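Local coordinates for protein iodotyrosine deiodinase (Thermotoga neapolitana, PDB 6TYK) that removes halide from halotyrosines such as 3-iodo-L-tyrosine and 3,5-diiodo-L-tyrosine by reductive dehalogenation, working as an FMN-dependent homodimer of the nitroreductase family, at residues A[69-72]-A[73-77]; A[138-141]-A[142-145]; A[3-6]-A[7-11]. One frame throughout, in Å; residues are numbered along the deposited sequence.

Contact 1: A[69-72]-A[73-77]; sequences KTFY and ENVRG. With IYR (3-iodo-tyrosine), chain D.
Phe71 and Val75 meet one turn apart at the C-terminal end of helix 54-74, on the substrate side of this nitroreductase-family subunit. Val75 CB sits over one face of the Phe71 ring, 4.0 Å from its centroid, a CH-pi contact. The methyl CG2 of Val75 adds an apolar touch to Phe71 CZ at 3.6 Å. The ring reaches Val75 because Phe71 CG is anti to its backbone N (chi1 166°). From the same ring, CE2 approaches CB of the bound 3-iodo-tyrosine. The next side chain, Tyr72, binds this ligand directly. Its OH donates to the ligand carboxylate atom O over 2.6 Å, and that oxygen lies at the edge of the phenol ring, near its plane. Lys92 and Glu68 also hydrogen-bond the ligand, as does the backbone N of Met41 of the second subunit. The ligand is thus held from both subunits.

Further out, Leu83 of helix 77-85 touches both Phe71 and Tyr72, and Pro141 packs on Phe71. On the outer side of the helix Lys69 and Glu73 form an i to i+4 salt bridge, NZ to OE2 at 2.9 Å. The lysine chain bends at its last torsion (chi4 -68°), and NZ meets OE2 nearly along the carboxylate C-O bond. The helix ends here, with Val75 the first residue to leave helical angles. Phe71 O takes two backbone bonds. Asn74 N comes from above the carbonyl plane. Val75 N, 2.7 Å from Phe71 O, lies nearly in line with the C=O, though its N-H is bent away from it (144°). One water joins the last turn by donating to Tyr72 O at 2.8 Å and to Val75 O.

Contact 2: A[138-141]-A[142-145]; sequences YTPP and DFRE. With FMN (flavin mononucleotide), chain C; IYR (3-iodo-tyrosine), chain D.
The Phe143 ring has Pro140 on one face, with CG lying above it and offset toward the rim. Pro140 CD makes an off-centre CH-pi contact, 4.1 Å from the ring centroid, and is 3.7 Å from Phe143 CE1. The two side chains cross at about a right angle. Phe143 CZ also reaches Thr139 CA at 3.7 Å, obliquely to the ring. The Tyr138 ring has Pro140 N over one face, while flavin N3 and the ligand carboxylate atom OXT lie at its edge. OXT is 3.3 Å from Tyr138 CE1.

Thr139 meets the N5/O4 edge of the flavin, a position consistent with tuning its semiquinone. The Thr139 backbone N donates to FMN O4 over 3.1 Å with a straight N-H (164°). Thr139 OG1, set between the backbone N and carbonyl carbon (chi1 56°), is 3.0 Å from FMN N5 and 3.1 Å from FMN O4. Asp142 is the N-cap of the following helix, where OD1 accepts a weak bond from Arg144 N.

The loop leads from strand 134-135 into helix 143-149. Tyr138 and Pro140 pack on Ile161 of strand 156-165, Pro141 lies against helix 54-74, and Tyr112 of the second subunit packs on Thr139 and Phe143.

Contact 3: A[3-6]-A[7-11]; sequences MLYD and LAKKR
Helix 4-10, the N-terminal helix, carries this i to i+4 contact and leads straight into the FMN-binding residues that begin at Arg11. Tyr5 and Lys9 pair along one flank. Lys9 CB lies over one face of the Tyr5 ring, toward its rim. Further along the lysine, CD is 3.7 Å from Tyr5 CE2 and also close to OH. Both side chains start anti to their own backbone N (chi1 177° for Tyr5), which carries the ring along the helix toward the aliphatic lysine chain. With an alanine in place of Tyr5, the methylenes of Lys9 would probably lose their aromatic partner and the lysine chain be freer to turn.

At the start of the helix Met3 is the N-cap, and its backbone N donates to Asp6 OD2 over 3.1 Å, on the anti side of the carboxylate. Leu4 CD1 and Leu7 CD2 come together loosely at 4.2 Å. The backbone bond from Ala8 N to Leu4 O is 2.9 Å long and nearly straight (175°), and that from Lys9 N to Tyr5 O is 2.7 Å.

The second subunit takes part as well: its Glu130 accepts from Leu4 N, and its Tyr29 OH bonds Tyr5 N. Both NH groups belong to the first turn, so the partner chain supplies acceptors where the helix has none of its own, and the negative Glu130 probably suits the positive end of the helix dipole.

All three contacts are local and involve a helix. Contact 1 closes helix 54-74, contact 2 opens helix 143-149 and contact 3 spans helix 4-10. Contact 1 lies at the surface; contacts 2 and 3 are partly buried. Contacts 1 and 2 touch, Phe71 CB to Pro141 CG at 3.7 Å, and both reach the same 3-iodo-tyrosine. Contact 3 stands apart, its centre about 34 Å from that of contact 1. Contact 1 adds an exposed salt bridge to its aromatic packing, contact 2 packs proline on phenylalanine behind the flavin-contacting threonine, and contact 3 sets a tyrosine ring against a lysine chain and bonds first-turn NH groups to the second subunit, which contact 2 also meets.

Contact 1: A[69-72]-A[73-77]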
ATOM      1  N   LYS A  69      20.788  12.138  11.613  1.00 18.14           N
ATOM      2  CA  LYS A  69      22.222  12.311  11.793  1.00 18.42           C
ATOM      3  C   LYS A  69      22.809  11.131  12.554  1.00 19.10           C
ATOM      4  O   LYS A  69      23.849  10.594  12.188  1.00 19.48           O
ATOM      5  CB  LYS A  69      22.517  13.611  12.524  1.00 19.49           C
ATOM      6  CG  LYS A  69      23.969  14.007  12.454  1.00 19.26           C
ATOM      7  CD  LYS A  69      24.160  15.421  12.951  1.00 22.16           C
ATOM      8  CE  LYS A  69      25.605  15.847  12.826  1.00 24.19           C
ATOM      9  NZ  LYS A  69      26.454  15.073  13.770  1.00 23.58           N
ATOM     10  N   THR A  70      22.119  10.722  13.608  1.00 19.25           N
ATOM     11  CA  THR A  70      22.550   9.591  14.414  1.00 20.09           C
ATOM     12  C   THR A  70      22.482   8.314  13.578  1.00 19.32           C
ATOM     13  O   THR A  70      23.384   7.474  13.612  1.00 20.00           O
ATOM     14  CB  THR A  70      21.665   9.454  15.659  1.00 23.31           C
ATOM     15  OG1 THR A  70      21.786  10.640  16.455  1.00 27.20           O
ATOM     16  CG2 THR A  70      22.070   8.250  16.484  1.00 24.18           C
ATOM     17  N   PHE A  71      21.403   8.186  12.813  1.00 18.76           N
ATOM     18  CA  PHE A  71      21.227   7.047  11.922  1.00 18.58           C
ATOM     19  C   PHE A  71      22.382   6.932  10.928  1.00 17.18           C
ATOM     20  O   PHE A  71      22.964   5.860  10.762  1.00 18.97           O
ATOM     21  CB  PHE A  71      19.885   7.160  11.195  1.00 19.88           C
ATOM     22  CG  PHE A  71      19.738   6.224  10.026  1.00 21.83           C
ATOM     23  CD1 PHE A  71      19.382   4.900  10.215  1.00 24.54           C
ATOM     24  CD2 PHE A  71      19.939   6.679   8.733  1.00 22.03           C
ATOM     25  CE1 PHE A  71      19.246   4.042   9.136  1.00 24.14           C
ATOM     26  CE2 PHE A  71      19.793   5.830   7.655  1.00 22.90           C
ATOM     27  CZ  PHE A  71      19.447   4.511   7.857  1.00 22.65           C
ATOM     28  N   TYR A  72      22.728   8.037  10.276  1.00 18.19           N
ATOM     29  CA  TYR A  72      23.814   8.027   9.296  1.00 17.98           C
ATOM     30  C   TYR A  72      25.176   7.705   9.914  1.00 21.48           C
ATOM     31  O   TYR A  72      26.044   7.141   9.254  1.00 23.34           O
ATOM     32  CB  TYR A  72      23.852   9.342   8.507  1.00 19.13           C
ATOM     33  CG  TYR A  72      22.917   9.315   7.323  1.00 18.53           C
ATOM     34  CD1 TYR A  72      21.584   9.665   7.455  1.00 17.91           C
ATOM     35  CD2 TYR A  72      23.362   8.891   6.083  1.00 19.18           C
ATOM     36  CE1 TYR A  72      20.730   9.621   6.377  1.00 17.23           C
ATOM     37  CE2 TYR A  72      22.522   8.845   5.004  1.00 18.38           C
ATOM     38  CZ  TYR A  72      21.205   9.209   5.154  1.00 16.81           C
ATOM     39  OH  TYR A  72      20.361   9.156   4.072  1.00 18.09           O
ATOM     40  N   GLU A  73      25.345   8.049  11.186  1.00 24.01           N
ATOM     41  CA  GLU A  73      26.577   7.734  11.907  1.00 27.83           C
ATOM     42  C   GLU A  73      26.673   6.255  12.284  1.00 28.95           C
ATOM     43  O   GLU A  73      27.765   5.744  12.535  1.00 30.72           O
ATOM     44  CB  GLU A  73      26.687   8.601  13.165  1.00 29.77           C
ATOM     45  CG  GLU A  73      26.820  10.087  12.873  1.00 34.52           C
ATOM     46  CD  GLU A  73      26.668  10.945  14.116  1.00 38.47           C
ATOM     47  OE1 GLU A  73      26.330  10.392  15.184  1.00 40.26           O
ATOM     48  OE2 GLU A  73      26.885  12.173  14.021  1.00 38.78           O
ATOM     49  N   ASN A  74      25.535   5.570  12.317  1.00 29.78           N
ATOM     50  CA  ASN A  74      25.490   4.194  12.813  1.00 29.53           C
ATOM     51  C   ASN A  74      25.089   3.143  11.783  1.00 29.71           C
ATOM     52  O   ASN A  74      25.403   1.961  11.949  1.00 32.71           O
ATOM     53  CB  ASN A  74      24.557   4.103  14.021  1.00 33.03           C
ATOM     54  CG  ASN A  74      25.097   4.840  15.225  1.00 36.69           C
ATOM     55  OD1 ASN A  74      26.286   4.756  15.534  1.00 39.91           O
ATOM     56  ND2 ASN A  74      24.229   5.573  15.911  1.00 37.51           N
ATOM     57  N   VAL A  75      24.400   3.561  10.727  1.00 28.57           N
ATOM     58  CA  VAL A  75      23.890   2.614   9.743  1.00 26.79           C
ATOM     59  C   VAL A  75      25.028   1.847   9.072  1.00 27.53           C
ATOM     60  O   VAL A  75      26.093   2.398   8.802  1.00 25.44           O
ATOM     61  CB  VAL A  75      23.003   3.296   8.672  1.00 25.98           C
ATOM     62  CG1 VAL A  75      23.836   4.207   7.787  1.00 25.71           C
ATOM     63  CG2 VAL A  75      22.270   2.245   7.835  1.00 26.19           C
ATOM     64  N   ARG A  76      24.790   0.566   8.824  1.00 28.07           N
ATOM     65  CA  ARG A  76      25.763  -0.286   8.155  1.00 30.81           C
ATOM     66  C   ARG A  76      25.038  -1.182   7.157  1.00 32.80           C
ATOM     67  O   ARG A  76      23.814  -1.110   7.028  1.00 35.75           O
ATOM     68  CB  ARG A  76      26.555  -1.109   9.183  1.00 31.79           C
ATOM     69  CG  ARG A  76      27.576  -0.273   9.956  1.00 35.65           C
ATOM     70  CD  ARG A  76      28.066  -0.949  11.232  1.00 42.77           C
ATOM     71  NE  ARG A  76      29.047  -0.117  11.933  1.00 48.06           N
ATOM     72  CZ  ARG A  76      29.241  -0.124  13.249  1.00 51.92           C
ATOM     73  NH1 ARG A  76      28.519  -0.919  14.027  1.00 53.86           N
ATOM     74  NH2 ARG A  76      30.157   0.669  13.790  1.00 52.94           N
ATOM     75  N   GLY A  77      25.788  -2.002   6.433  1.00 31.67           N
ATOM     76  CA  GLY A  77      25.192  -2.978   5.540  1.00 31.07           C
ATOM     77  C   GLY A  77      24.567  -2.439   4.265  1.00 28.63           C
ATOM     78  O   GLY A  77      24.996  -1.421   3.720  1.00 26.55           O
TER
HETATM   79  N   IYR D 302      15.360   7.950   6.123  1.00 14.81           N
HETATM   80  CA  IYR D 302      16.713   8.108   5.656  1.00 14.93           C
HETATM   81  CB  IYR D 302      17.324   6.913   4.904  1.00 14.20           C
HETATM   82  CC  IYR D 302      16.514   6.360   3.783  1.00 13.58           C
HETATM   83  CD  IYR D 302      15.754   5.210   3.998  1.00 13.17           C
HETATM   84  CE  IYR D 302      14.997   4.623   2.983  1.00 13.78           C
HETATM   85  IE  IYR D 302      13.903   2.985   3.408  1.00 20.46           I
HETATM   86  CF  IYR D 302      15.022   5.199   1.709  1.00 12.10           C
HETATM   87  OF  IYR D 302      14.319   4.691   0.656  1.00 12.57           O
HETATM   88  CG  IYR D 302      15.774   6.365   1.470  1.00 13.34           C
HETATM   89  CH  IYR D 302      16.525   6.926   2.498  1.00 13.24           C
HETATM   90  C   IYR D 302      16.869   9.319   4.753  1.00 16.02           C
HETATM   91  O   IYR D 302      17.907   9.817   4.318  1.00 17.41           O
HETATM   92  OXT IYR D 302      15.699   9.906   4.401  1.00 14.99           O
HETATM   93  O   HOH W   1      27.086   4.663   8.628  1.00 37.86           O

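Contact 2: A[138-141]-A[142-145]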
ATOM      1  N   TYR A 138       8.555   9.756   3.335  1.00 11.54           N
ATOM      2  CA  TYR A 138       9.672   9.960   4.228  1.00 11.97           C
ATOM      3  C   TYR A 138       9.436   9.239   5.546  1.00 10.33           C
ATOM      4  O   TYR A 138       8.397   9.410   6.190  1.00 10.67           O
ATOM      5  CB  TYR A 138       9.918  11.453   4.436  1.00 12.44           C
ATOM      6  CG  TYR A 138      11.008  11.683   5.435  1.00 11.67           C
ATOM      7  CD1 TYR A 138      12.271  11.154   5.224  1.00 12.82           C
ATOM      8  CD2 TYR A 138      10.766  12.367   6.618  1.00 12.72           C
ATOM      9  CE1 TYR A 138      13.272  11.323   6.145  1.00 12.77           C
ATOM     10  CE2 TYR A 138      11.764  12.549   7.549  1.00 13.77           C
ATOM     11  CZ  TYR A 138      13.013  12.023   7.307  1.00 13.12           C
ATOM     12  OH  TYR A 138      14.016  12.185   8.232  1.00 16.62           O
ATOM     13  N   THR A 139      10.385   8.390   5.913  1.00 11.75           N
ATOM     14  CA  THR A 139      10.269   7.569   7.106  1.00 13.64           C
ATOM     15  C   THR A 139      11.503   7.770   7.979  1.00 15.26           C
ATOM     16  O   THR A 139      12.512   7.080   7.812  1.00 18.39           O
ATOM     17  CB  THR A 139      10.108   6.083   6.746  1.00 14.59           C
ATOM     18  OG1 THR A 139      11.200   5.676   5.919  1.00 14.63           O
ATOM     19  CG2 THR A 139       8.810   5.852   5.983  1.00 15.26           C
ATOM     20  N   PRO A 140      11.435   8.735   8.908  1.00 15.55           N
ATOM     21  CA  PRO A 140      12.572   9.009   9.798  1.00 17.20           C
ATOM     22  C   PRO A 140      12.796   7.846  10.753  1.00 19.17           C
ATOM     23  O   PRO A 140      11.910   7.013  10.917  1.00 20.28           O
ATOM     24  CB  PRO A 140      12.117  10.250  10.571  1.00 17.40           C
ATOM     25  CG  PRO A 140      10.614  10.145  10.587  1.00 16.28           C
ATOM     26  CD  PRO A 140      10.252   9.550   9.240  1.00 15.96           C
ATOM     27  N   PRO A 141      13.972   7.789  11.383  1.00 20.44           N
ATOM     28  CA  PRO A 141      14.292   6.666  12.268  1.00 25.86           C
ATOM     29  C   PRO A 141      13.366   6.560  13.476  1.00 31.64           C
ATOM     30  O   PRO A 141      13.061   5.443  13.896  1.00 34.64           O
ATOM     31  CB  PRO A 141      15.728   6.967  12.716  1.00 27.19           C
ATOM     32  CG  PRO A 141      16.281   7.858  11.654  1.00 24.81           C
ATOM     33  CD  PRO A 141      15.117   8.703  11.216  1.00 22.28           C
ATOM     34  N   ASP A 142      12.934   7.687  14.032  1.00 32.46           N
ATOM     35  CA  ASP A 142      12.013   7.641  15.164  1.00 36.34           C
ATOM     36  C   ASP A 142      10.772   8.498  14.955  1.00 35.02           C
ATOM     37  O   ASP A 142      10.826   9.728  14.971  1.00 37.52           O
ATOM     38  CB  ASP A 142      12.698   8.021  16.477  1.00 40.63           C
ATOM     39  CG  ASP A 142      11.825   7.728  17.691  1.00 44.93           C
ATOM     40  OD1 ASP A 142      11.103   6.706  17.672  1.00 45.85           O
ATOM     41  OD2 ASP A 142      11.849   8.521  18.655  1.00 47.03           O
ATOM     42  N   PHE A 143       9.647   7.823  14.784  1.00 28.47           N
ATOM     43  CA  PHE A 143       8.374   8.498  14.602  1.00 25.72           C
ATOM     44  C   PHE A 143       7.815   9.058  15.902  1.00 24.92           C
ATOM     45  O   PHE A 143       6.975   9.955  15.876  1.00 22.51           O
ATOM     46  CB  PHE A 143       7.354   7.531  14.015  1.00 28.10           C
ATOM     47  CG  PHE A 143       7.530   7.269  12.550  1.00 27.26           C
ATOM     48  CD1 PHE A 143       6.948   8.102  11.612  1.00 28.07           C
ATOM     49  CD2 PHE A 143       8.268   6.185  12.110  1.00 32.31           C
ATOM     50  CE1 PHE A 143       7.094   7.863  10.253  1.00 27.28           C
ATOM     51  CE2 PHE A 143       8.418   5.941  10.758  1.00 32.25           C
ATOM     52  CZ  PHE A 143       7.821   6.783   9.828  1.00 29.14           C
ATOM     53  N   ARG A 144       8.260   8.522  17.036  1.00 24.57           N
ATOM     54  CA  ARG A 144       7.635   8.879  18.311  1.00 26.71           C
ATOM     55  C   ARG A 144       7.782  10.361  18.639  1.00 23.63           C
ATOM     56  O   ARG A 144       6.853  10.983  19.151  1.00 22.93           O
ATOM     57  CB  ARG A 144       8.156   8.003  19.455  1.00 33.46           C
ATOM     58  CG  ARG A 144       7.705   6.556  19.338  1.00 41.61           C
ATOM     59  CD  ARG A 144       8.270   5.676  20.440  1.00 49.25           C
ATOM     60  NE  ARG A 144       7.838   4.289  20.276  1.00 55.72           N
ATOM     61  CZ  ARG A 144       8.139   3.303  21.115  1.00 60.00           C
ATOM     62  NH1 ARG A 144       8.881   3.544  22.189  1.00 61.40           N
ATOM     63  NH2 ARG A 144       7.699   2.073  20.879  1.00 61.06           N
ATOM     64  N   GLU A 145       8.941  10.926  18.327  1.00 25.08           N
ATOM     65  CA  GLU A 145       9.186  12.335  18.604  1.00 26.12           C
ATOM     66  C   GLU A 145       8.333  13.239  17.720  1.00 23.31           C
ATOM     67  O   GLU A 145       7.828  14.262  18.169  1.00 24.06           O
ATOM     68  CB  GLU A 145      10.678  12.662  18.470  1.00 30.43           C
ATOM     69  CG  GLU A 145      11.537  11.961  19.515  1.00 35.18           C
ATOM     70  CD  GLU A 145      13.028  12.065  19.238  1.00 42.77           C
ATOM     71  OE1 GLU A 145      13.415  12.143  18.052  1.00 44.53           O
ATOM     72  OE2 GLU A 145      13.814  12.070  20.211  1.00 46.16           O
TER
HETATM   73  N1  FMN C 301      13.120   8.245   0.572  1.00 11.67           N
HETATM   74  C2  FMN C 301      13.876   9.024   1.400  1.00 12.49           C
HETATM   75  O2  FMN C 301      14.581   9.897   0.923  1.00 13.99           O
HETATM   76  N3  FMN C 301      13.843   8.845   2.759  1.00 12.73           N
HETATM   77  C4  FMN C 301      13.068   7.868   3.319  1.00 12.53           C
HETATM   78  O4  FMN C 301      13.063   7.729   4.548  1.00 13.36           O
HETATM   79  C4A FMN C 301      12.286   7.072   2.479  1.00 10.92           C
HETATM   80  N5  FMN C 301      11.473   6.095   3.010  1.00 12.83           N
HETATM   81  C5A FMN C 301      10.684   5.324   2.173  1.00 12.28           C
HETATM   82  C6  FMN C 301       9.855   4.356   2.724  1.00 11.62           C
HETATM   83  C7  FMN C 301       9.036   3.575   1.924  1.00 11.06           C
HETATM   84  C7M FMN C 301       8.154   2.542   2.576  1.00 12.29           C
HETATM   85  C8  FMN C 301       9.054   3.764   0.549  1.00 11.65           C
HETATM   86  C8M FMN C 301       8.179   2.931  -0.350  1.00 14.36           C
HETATM   87  C9  FMN C 301       9.885   4.734  -0.004  1.00 11.37           C
HETATM   88  C9A FMN C 301      10.705   5.523   0.799  1.00 11.13           C
HETATM   89  N10 FMN C 301      11.555   6.489   0.260  1.00 10.37           N
HETATM   90  C10 FMN C 301      12.301   7.281   1.104  1.00 10.76           C
HETATM   91  C1' FMN C 301      11.615   6.727  -1.222  1.00 10.17           C
HETATM   92  C2' FMN C 301      12.458   5.623  -1.900  1.00 10.95           C
HETATM   93  O2' FMN C 301      13.852   5.821  -1.686  1.00 11.73           O
HETATM   94  C3' FMN C 301      12.119   5.584  -3.393  1.00 10.82           C
HETATM   95  O3' FMN C 301      10.769   5.175  -3.517  1.00 11.14           O
HETATM   96  C4' FMN C 301      13.020   4.654  -4.206  1.00 11.28           C
HETATM   97  O4' FMN C 301      14.351   5.150  -4.197  1.00 12.04           O
HETATM   98  C5' FMN C 301      12.536   4.549  -5.643  1.00 10.63           C
HETATM   99  O5' FMN C 301      12.442   5.847  -6.191  1.00 11.13           O
HETATM  100  P   FMN C 301      11.976   6.072  -7.712  1.00 11.89           P
HETATM  101  O1P FMN C 301      12.155   7.570  -7.939  1.00 12.26           O
HETATM  102  O2P FMN C 301      10.520   5.717  -7.832  1.00 13.77           O
HETATM  103  O3P FMN C 301      12.898   5.262  -8.603  1.00 11.51           O
HETATM  104  N   IYR D 302      15.360   7.950   6.123  1.00 14.81           N
HETATM  105  CA  IYR D 302      16.713   8.108   5.656  1.00 14.93           C
HETATM  106  CB  IYR D 302      17.324   6.913   4.904  1.00 14.20           C
HETATM  107  CC  IYR D 302      16.514   6.360   3.783  1.00 13.58           C
HETATM  108  CD  IYR D 302      15.754   5.210   3.998  1.00 13.17           C
HETATM  109  CE  IYR D 302      14.997   4.623   2.983  1.00 13.78           C
HETATM  110  IE  IYR D 302      13.903   2.985   3.408  1.00 20.46           I
HETATM  111  CF  IYR D 302      15.022   5.199   1.709  1.00 12.10           C
HETATM  112  OF  IYR D 302      14.319   4.691   0.656  1.00 12.57           O
HETATM  113  CG  IYR D 302      15.774   6.365   1.470  1.00 13.34           C
HETATM  114  CH  IYR D 302      16.525   6.926   2.498  1.00 13.24           C
HETATM  115  C   IYR D 302      16.869   9.319   4.753  1.00 16.02           C
HETATM  116  O   IYR D 302      17.907   9.817   4.318  1.00 17.41           O
HETATM  117  OXT IYR D 302      15.699   9.906   4.401  1.00 14.99           O

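Contact 3: A[3-6]-A[7-11]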
ATOM      1  N   MET A   3      -2.423   5.207 -20.153  1.00 42.28           N
ATOM      2  CA  MET A   3      -2.644   4.015 -19.345  1.00 36.75           C
ATOM      3  C   MET A   3      -2.182   4.285 -17.919  1.00 27.82           C
ATOM      4  O   MET A   3      -1.347   5.162 -17.683  1.00 25.58           O
ATOM      5  CB  MET A   3      -1.878   2.817 -19.914  1.00 40.91           C
ATOM      6  CG  MET A   3      -2.293   2.398 -21.318  1.00 45.35           C
ATOM      7  SD  MET A   3      -3.967   1.727 -21.410  1.00 48.70           S
ATOM      8  CE  MET A   3      -3.846   0.330 -20.291  1.00 50.12           C
ATOM      9  N   LEU A   4      -2.728   3.534 -16.969  1.00 23.57           N
ATOM     10  CA  LEU A   4      -2.265   3.617 -15.592  1.00 20.41           C
ATOM     11  C   LEU A   4      -0.769   3.330 -15.545  1.00 17.51           C
ATOM     12  O   LEU A   4      -0.034   3.931 -14.764  1.00 16.46           O
ATOM     13  CB  LEU A   4      -3.014   2.617 -14.717  1.00 18.94           C
ATOM     14  CG  LEU A   4      -2.654   2.653 -13.232  1.00 19.58           C
ATOM     15  CD1 LEU A   4      -3.102   3.969 -12.610  1.00 20.57           C
ATOM     16  CD2 LEU A   4      -3.275   1.474 -12.506  1.00 19.26           C
ATOM     17  N   TYR A   5      -0.320   2.410 -16.390  1.00 18.07           N
ATOM     18  CA  TYR A   5       1.097   2.089 -16.456  1.00 18.19           C
ATOM     19  C   TYR A   5       1.940   3.330 -16.719  1.00 18.44           C
ATOM     20  O   TYR A   5       2.987   3.506 -16.112  1.00 17.75           O
ATOM     21  CB  TYR A   5       1.392   1.036 -17.530  1.00 19.36           C
ATOM     22  CG  TYR A   5       2.873   0.761 -17.647  1.00 21.16           C
ATOM     23  CD1 TYR A   5       3.514  -0.072 -16.741  1.00 22.24           C
ATOM     24  CD2 TYR A   5       3.638   1.364 -18.639  1.00 23.55           C
ATOM     25  CE1 TYR A   5       4.868  -0.315 -16.826  1.00 24.47           C
ATOM     26  CE2 TYR A   5       5.000   1.131 -18.731  1.00 23.89           C
ATOM     27  CZ  TYR A   5       5.609   0.286 -17.821  1.00 25.67           C
ATOM     28  OH  TYR A   5       6.962   0.042 -17.903  1.00 29.02           O
ATOM     29  N   ASP A   6       1.488   4.183 -17.633  1.00 18.46           N
ATOM     30  CA  ASP A   6       2.235   5.388 -17.966  1.00 19.00           C
ATOM     31  C   ASP A   6       2.331   6.318 -16.759  1.00 17.25           C
ATOM     32  O   ASP A   6       3.355   6.957 -16.530  1.00 18.04           O
ATOM     33  CB  ASP A   6       1.583   6.096 -19.152  1.00 21.34           C
ATOM     34  CG  ASP A   6       1.579   5.241 -20.403  1.00 25.52           C
ATOM     35  OD1 ASP A   6       2.630   4.635 -20.714  1.00 26.53           O
ATOM     36  OD2 ASP A   6       0.524   5.164 -21.070  1.00 30.08           O
ATOM     37  N   LEU A   7       1.263   6.381 -15.977  1.00 16.89           N
ATOM     38  CA  LEU A   7       1.245   7.229 -14.792  1.00 15.85           C
ATOM     39  C   LEU A   7       2.207   6.673 -13.742  1.00 14.32           C
ATOM     40  O   LEU A   7       3.027   7.403 -13.170  1.00 14.47           O
ATOM     41  CB  LEU A   7      -0.167   7.285 -14.222  1.00 17.05           C
ATOM     42  CG  LEU A   7      -0.395   8.225 -13.039  1.00 17.45           C
ATOM     43  CD1 LEU A   7      -0.283   9.690 -13.474  1.00 19.57           C
ATOM     44  CD2 LEU A   7      -1.750   7.937 -12.422  1.00 19.26           C
ATOM     45  N   ALA A   8       2.105   5.371 -13.494  1.00 12.31           N
ATOM     46  CA  ALA A   8       3.000   4.697 -12.558  1.00 12.34           C
ATOM     47  C   ALA A   8       4.456   4.807 -13.002  1.00 12.82           C
ATOM     48  O   ALA A   8       5.355   5.021 -12.188  1.00 12.59           O
ATOM     49  CB  ALA A   8       2.603   3.233 -12.401  1.00 13.86           C
ATOM     50  N   LYS A   9       4.688   4.660 -14.302  1.00 12.24           N
ATOM     51  CA  LYS A   9       6.045   4.698 -14.811  1.00 14.24           C
ATOM     52  C   LYS A   9       6.660   6.077 -14.616  1.00 14.44           C
ATOM     53  O   LYS A   9       7.820   6.199 -14.218  1.00 14.64           O
ATOM     54  CB  LYS A   9       6.083   4.298 -16.288  1.00 16.92           C
ATOM     55  CG  LYS A   9       7.500   4.088 -16.793  1.00 22.21           C
ATOM     56  CD  LYS A   9       7.551   3.728 -18.260  1.00 26.86           C
ATOM     57  CE  LYS A   9       8.938   3.205 -18.626  1.00 30.41           C
ATOM     58  NZ  LYS A   9       9.999   3.745 -17.720  1.00 32.53           N
ATOM     59  N   LYS A  10       5.882   7.118 -14.895  1.00 13.89           N
ATOM     60  CA  LYS A  10       6.390   8.488 -14.813  1.00 15.83           C
ATOM     61  C   LYS A  10       6.638   8.921 -13.372  1.00 15.45           C
ATOM     62  O   LYS A  10       7.574   9.676 -13.095  1.00 17.93           O
ATOM     63  CB  LYS A  10       5.425   9.470 -15.484  1.00 21.67           C
ATOM     64  CG  LYS A  10       5.509   9.498 -16.996  1.00 57.36           C
ATOM     65  CD  LYS A  10       4.342  10.264 -17.596  1.00 97.10           C
ATOM     66  CE  LYS A  10       4.268  10.063 -19.103  1.00 69.88           C
ATOM     67  NZ  LYS A  10       3.045  10.679 -19.689  1.00 79.46           N
ATOM     68  N   ARG A  11       5.798   8.454 -12.456  1.00 14.17           N
ATOM     69  CA  ARG A  11       5.869   8.897 -11.071  1.00 12.18           C
ATOM     70  C   ARG A  11       7.196   8.473 -10.449  1.00 13.07           C
ATOM     71  O   ARG A  11       7.617   7.323 -10.567  1.00 13.08           O
ATOM     72  CB  ARG A  11       4.680   8.357 -10.273  1.00 12.75           C
ATOM     73  CG  ARG A  11       4.509   9.002  -8.911  1.00 15.78           C
ATOM     74  CD  ARG A  11       5.088   8.143  -7.800  1.00 14.43           C
ATOM     75  NE  ARG A  11       5.309   8.927  -6.591  1.00 12.80           N
ATOM     76  CZ  ARG A  11       6.348   8.746  -5.782  1.00 11.06           C
ATOM     77  NH1 ARG A  11       7.222   7.789  -6.046  1.00 11.66           N
ATOM     78  NH2 ARG A  11       6.506   9.506  -4.709  1.00 11.82           N
TER